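Local coordinates for protein 303aa long hypothetical esterase (Sulfolobus tokodaii, PDB 3AIN) that probably hydrolyses carboxylic esters, as a thermostable dimeric carboxylesterase of the hormone-sensitive-lipase-like group with an alpha/beta hydrolase fold, at residues N274-Q278 and S279-V283; Y314-R317 and K318-Y321. The protein carries 1 engineered substitution. All blocks are in the same frame, centred on the assembly; numbering follows the deposited sequence.

Contact 1: N274-Q278 and S279-V283; sequences NKLLQ and SGVQV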
loop_
_atom_site.group_PDB
_atom_site.type_symbol
_atom_site.label_atom_id
_atom_site.label_comp_id
_atom_site.label_asym_id
_atom_site.label_seq_id
_atom_site.Cartn_x
_atom_site.Cartn_y
_atom_site.Cartn_z
ATOM N N ASN A 274 1.834 16.175 -1.000
ATOM C CA ASN A 274 1.096 17.244 -0.322
ATOM C C ASN A 274 0.770 18.405 -1.255
ATOM O O ASN A 274 -0.337 18.955 -1.192
ATOM C CB ASN A 274 1.842 17.715 0.923
ATOM C CG ASN A 274 1.875 16.640 2.021
ATOM O OD1 ASN A 274 2.783 16.604 2.864
ATOM N ND2 ASN A 274 1.017 15.656 1.872
ATOM N N LYS A 275 1.743 18.818 -2.054
ATOM C CA LYS A 275 1.527 19.917 -2.996
ATOM C C LYS A 275 0.551 19.545 -4.105
ATOM O O LYS A 275 -0.370 20.328 -4.417
ATOM C CB LYS A 275 2.860 20.414 -3.558
ATOM C CG LYS A 275 2.785 21.695 -4.404
ATOM C CD LYS A 275 4.213 22.145 -4.738
ATOM C CE LYS A 275 4.323 23.634 -5.010
ATOM N NZ LYS A 275 4.250 23.900 -6.450
ATOM N N LEU A 276 0.588 18.286 -4.546
ATOM C CA LEU A 276 -0.471 17.778 -5.417
ATOM C C LEU A 276 -1.849 17.875 -4.778
ATOM O O LEU A 276 -2.799 18.324 -5.419
ATOM C CB LEU A 276 -0.201 16.328 -5.832
ATOM C CG LEU A 276 0.843 16.123 -6.919
ATOM C CD1 LEU A 276 1.353 14.643 -6.890
ATOM C CD2 LEU A 276 0.265 16.466 -8.313
ATOM N N LEU A 277 -1.972 17.425 -3.534
ATOM C CA LEU A 277 -3.253 17.454 -2.834
ATOM C C LEU A 277 -3.761 18.889 -2.688
ATOM O O LEU A 277 -4.954 19.156 -2.901
ATOM C CB LEU A 277 -3.119 16.804 -1.450
ATOM C CG LEU A 277 -3.035 15.282 -1.440
ATOM C CD1 LEU A 277 -2.706 14.856 0.005
ATOM C CD2 LEU A 277 -4.374 14.629 -1.903
ATOM N N GLN A 278 -2.852 19.798 -2.369
ATOM C CA GLN A 278 -3.191 21.211 -2.171
ATOM C C GLN A 278 -3.639 21.807 -3.498
ATOM O O GLN A 278 -4.184 22.923 -3.529
ATOM C CB GLN A 278 -1.982 22.006 -1.661
ATOM C CG GLN A 278 -1.527 21.688 -0.239
ATOM C CD GLN A 278 -0.265 22.476 0.153
ATOM O OE1 GLN A 278 0.651 22.695 -0.666
ATOM N NE2 GLN A 278 -0.191 22.853 1.417
ATOM N N SER A 279 -3.182 21.192 -4.585
ATOM C CA SER A 279 -3.486 21.670 -5.944
ATOM C C SER A 279 -4.712 20.962 -6.534
ATOM O O SER A 279 -4.946 21.016 -7.755
ATOM C CB SER A 279 -2.263 21.457 -6.854
ATOM O OG SER A 279 -1.103 22.079 -6.318
ATOM N N GLY A 280 -5.415 20.203 -5.700
ATOM C CA GLY A 280 -6.670 19.569 -6.078
ATOM C C GLY A 280 -6.524 18.286 -6.872
ATOM O O GLY A 280 -7.496 17.781 -7.424
ATOM N N VAL A 281 -5.360 17.645 -6.774
ATOM C CA VAL A 281 -5.152 16.370 -7.452
ATOM C C VAL A 281 -5.284 15.232 -6.439
ATOM O O VAL A 281 -4.866 15.395 -5.292
ATOM C CB VAL A 281 -3.735 16.297 -8.077
ATOM C CG1 VAL A 281 -3.430 14.868 -8.611
ATOM C CG2 VAL A 281 -3.554 17.362 -9.183
ATOM N N GLN A 282 -5.935 14.156 -6.809
ATOM C CA GLN A 282 -6.084 13.015 -5.925
ATOM C C GLN A 282 -4.767 12.218 -5.832
ATOM O O GLN A 282 -4.230 11.840 -6.811
ATOM C CB GLN A 282 -7.218 12.099 -6.374
ATOM C CG GLN A 282 -7.661 11.050 -5.330
ATOM C CD GLN A 282 -8.043 11.659 -3.989
ATOM O OE1 GLN A 282 -8.955 12.458 -3.899
ATOM N NE2 GLN A 282 -7.284 11.344 -2.953
ATOM N N VAL A 283 -4.299 11.981 -4.615
ATOM C CA VAL A 283 -3.032 11.304 -4.384
ATOM C C VAL A 283 -3.171 10.332 -3.213
ATOM O O VAL A 283 -3.632 10.712 -2.212
ATOM C CB VAL A 283 -1.957 12.279 -3.968
ATOM C CG1 VAL A 283 -0.647 11.555 -3.867
ATOM C CG2 VAL A 283 -1.855 13.355 -4.929
HETATM O O HOH W 1 0.990 23.696 -7.359
HETATM O O HOH W 2 -6.861 16.936 -3.744
#
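Lys275 O takes two bonds from Ser279, a short one from OG (2.7 Å) that comes in above the carbonyl plane and a weak one from the backbone N, which makes a second weak bond to Leu276 O. The hydroxyl reaches back to the last turn because chi1 of -55° sets OG beside its own backbone N. A water donates to Ser279 OG and makes a weaker link to Lys275 NZ, an ammonium that also bonds Ile245 O.

Beyond the serine the helix closes in a Schellman motif. Gly280, at a positive phi of 81°, is its C-prime residue: Val281 N returns to Leu276 O at 3.0 Å, and Gly280 N bonds Leu277 O. A second water bridges Leu277 O and Val281 O, tying the reversed chain to the turn it has just left.

Apolar packing accompanies these bonds. Val283 CG2 abuts Leu276 CB at 3.5 Å, the two side chains crossing at about a right angle, and Leu276 CD2 meets Val281 CB at 4.0 Å. Leu277 CD2 meets Val283 CB, also at 4.0 Å.

The loop 279-282 thus carries the chain from helix 266-278 into strand 283-288; Leu276 and Val283 both rest on Ile257 of neighbouring strand 255-260, and Leu277 packs on Asn290 of the second subunit.

Contact 2: Y314-R317 and K318-Y321; sequences YVLR and KVFY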
loop_
_atom_site.group_PDB
_atom_site.type_symbol
_atom_site.label_atom_id
_atom_site.label_comp_id
_atom_site.label_asym_id
_atom_site.label_seq_id
_atom_site.Cartn_x
_atom_site.Cartn_y
_atom_site.Cartn_z
ATOM N N TYR A 314 -2.603 -2.830 -8.273
ATOM C CA TYR A 314 -3.985 -2.572 -7.931
ATOM C C TYR A 314 -4.467 -1.206 -8.426
ATOM O O TYR A 314 -5.525 -1.115 -9.052
ATOM C CB TYR A 314 -4.252 -2.678 -6.424
ATOM C CG TYR A 314 -5.641 -2.162 -6.098
ATOM C CD1 TYR A 314 -6.756 -2.890 -6.450
ATOM C CD2 TYR A 314 -5.819 -0.842 -5.697
ATOM C CE1 TYR A 314 -8.019 -2.386 -6.240
ATOM C CE2 TYR A 314 -7.064 -0.303 -5.559
ATOM C CZ TYR A 314 -8.167 -1.082 -5.816
ATOM O OH TYR A 314 -9.411 -0.486 -5.807
ATOM N N VAL A 315 -3.699 -0.146 -8.173
ATOM C CA VAL A 315 -4.166 1.184 -8.561
ATOM C C VAL A 315 -4.274 1.327 -10.069
ATOM O O VAL A 315 -5.159 2.015 -10.564
ATOM C CB VAL A 315 -3.382 2.370 -7.949
ATOM C CG1 VAL A 315 -3.402 2.262 -6.411
ATOM C CG2 VAL A 315 -1.938 2.483 -8.508
ATOM N N LEU A 316 -3.353 0.719 -10.803
ATOM C CA LEU A 316 -3.434 0.826 -12.269
ATOM C C LEU A 316 -4.562 -0.034 -12.846
ATOM O O LEU A 316 -5.251 0.387 -13.785
ATOM C CB LEU A 316 -2.098 0.468 -12.909
ATOM C CG LEU A 316 -1.002 1.517 -12.659
ATOM C CD1 LEU A 316 0.278 1.121 -13.385
ATOM C CD2 LEU A 316 -1.462 2.957 -13.034
ATOM N N ARG A 317 -4.795 -1.203 -12.271
ATOM C CA ARG A 317 -5.961 -1.990 -12.720
ATOM C C ARG A 317 -7.245 -1.227 -12.457
ATOM O O ARG A 317 -8.171 -1.216 -13.288
ATOM C CB ARG A 317 -5.996 -3.375 -12.076
ATOM C CG ARG A 317 -4.933 -4.302 -12.631
ATOM C CD ARG A 317 -5.046 -5.721 -12.070
ATOM N NE ARG A 317 -4.468 -5.847 -10.732
ATOM C CZ ARG A 317 -5.180 -6.050 -9.626
ATOM N NH1 ARG A 317 -6.503 -6.118 -9.690
ATOM N NH2 ARG A 317 -4.581 -6.098 -8.444
ATOM N N LYS A 318 -7.311 -0.593 -11.291
ATOM C CA LYS A 318 -8.479 0.216 -10.940
ATOM C C LYS A 318 -8.671 1.347 -11.948
ATOM O O LYS A 318 -9.795 1.577 -12.445
ATOM C CB LYS A 318 -8.334 0.780 -9.513
ATOM C CG LYS A 318 -9.372 1.831 -9.127
ATOM C CD LYS A 318 -8.997 2.542 -7.803
ATOM C CE LYS A 318 -7.909 3.608 -8.036
ATOM N NZ LYS A 318 -7.700 4.478 -6.831
ATOM N N VAL A 319 -7.628 2.151 -12.158
ATOM C CA VAL A 319 -7.791 3.316 -13.033
ATOM C C VAL A 319 -8.016 2.937 -14.503
ATOM O O VAL A 319 -8.782 3.604 -15.182
ATOM C CB VAL A 319 -6.638 4.359 -12.892
ATOM C CG1 VAL A 319 -5.385 3.892 -13.612
ATOM C CG2 VAL A 319 -7.080 5.712 -13.452
ATOM N N PHE A 320 -7.374 1.874 -14.983
ATOM C CA PHE A 320 -7.500 1.490 -16.405
ATOM C C PHE A 320 -8.805 0.732 -16.628
ATOM O O PHE A 320 -9.524 0.991 -17.596
ATOM C CB PHE A 320 -6.338 0.593 -16.848
ATOM C CG PHE A 320 -5.031 1.324 -17.038
ATOM C CD1 PHE A 320 -4.993 2.565 -17.657
ATOM C CD2 PHE A 320 -3.831 0.681 -16.748
ATOM C CE1 PHE A 320 -3.767 3.232 -17.832
ATOM C CE2 PHE A 320 -2.604 1.307 -17.002
ATOM C CZ PHE A 320 -2.587 2.576 -17.542
ATOM N N TYR A 321 -9.127 -0.185 -15.722
ATOM C CA TYR A 321 -10.129 -1.213 -16.009
ATOM C C TYR A 321 -11.376 -1.136 -15.129
ATOM O O TYR A 321 -12.354 -1.835 -15.382
ATOM C CB TYR A 321 -9.533 -2.613 -15.964
ATOM C CG TYR A 321 -8.286 -2.801 -16.780
ATOM C CD1 TYR A 321 -8.255 -2.503 -18.138
ATOM C CD2 TYR A 321 -7.114 -3.237 -16.180
ATOM C CE1 TYR A 321 -7.083 -2.663 -18.878
ATOM C CE2 TYR A 321 -5.949 -3.481 -16.933
ATOM C CZ TYR A 321 -5.918 -3.103 -18.259
ATOM O OH TYR A 321 -4.801 -3.399 -19.014
#
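Lys318 lays its aliphatic chain across the ring of Tyr314, one helical turn earlier. Its CB sits over one face of that ring, 4.1 Å from Tyr314 CZ, and CD comes to 3.7 Å from Tyr314 OH. Both side chains leave the backbone with CG opposite N (chi1 170° in each), and an extended chi2 carries the lysine's CD obliquely past the phenol end of the ring; the bend at chi3 (78°) then redirects CE and NZ. The contact buries Tyr314 OH, for which the model offers no polar partner.

On another side of the helix, the side chains of Leu316 and Val319 lie side by side, pointing the same way, with Leu316 CD2 4.1 Å from Val319 CG1. Leu316 CB also approaches Phe320 CE2, while the Phe320 ring stands obliquely to Leu316 O, with CD2 3.3 Å from that oxygen. CB of Phe320 lies over the centre of the Tyr321 ring, 3.7 Å above its plane.

The backbone sets these spacings. Lys318 N bonds Tyr314 O at 2.9 Å, Val319 and Phe320 repeat the step to Val315 and Leu316, and Tyr321 N closes the series on Arg317 O at 2.8 Å with a more bent N-H (145°).

Farther out, Lys318 NZ forms salt bridges with Glu303 and Asp307 of the second subunit, while Tyr321 OH bonds Gln121 O and Gly91 N. Leu316 and Phe320 rest on Ala165 of strand 164-169, and Phe320 also touches Cys122, whose disulfide partner is Cys120.

These are the repeating i+4 to i hydrogen bonds of an alpha-helix with distinct sides: here the C-terminal helix of an alpha/beta hydrolase fold, with one side packed on the central sheet and another taking part in the dimer interface.

Contacts 1 and 2 follow one another along the chain, on the last two helices of the fold, with strand 283-288 and a further loop between them. Their centres lie 19 Å apart and their nearest atoms about 7 Å, so they do not touch. As a pair they illustrate two aspects of helix geometry: contact 1 is the Schellman end of one helix, contact 2 the regular i+4 bonding of the final turns of another. Both reach the second subunit, contact 1 by packing and contact 2 by packing and through the charged end of Lys318. Neither includes the probable nucleophile elbow around Ser170, which follows strand 164-169, the strand on which contact 2 partly rests.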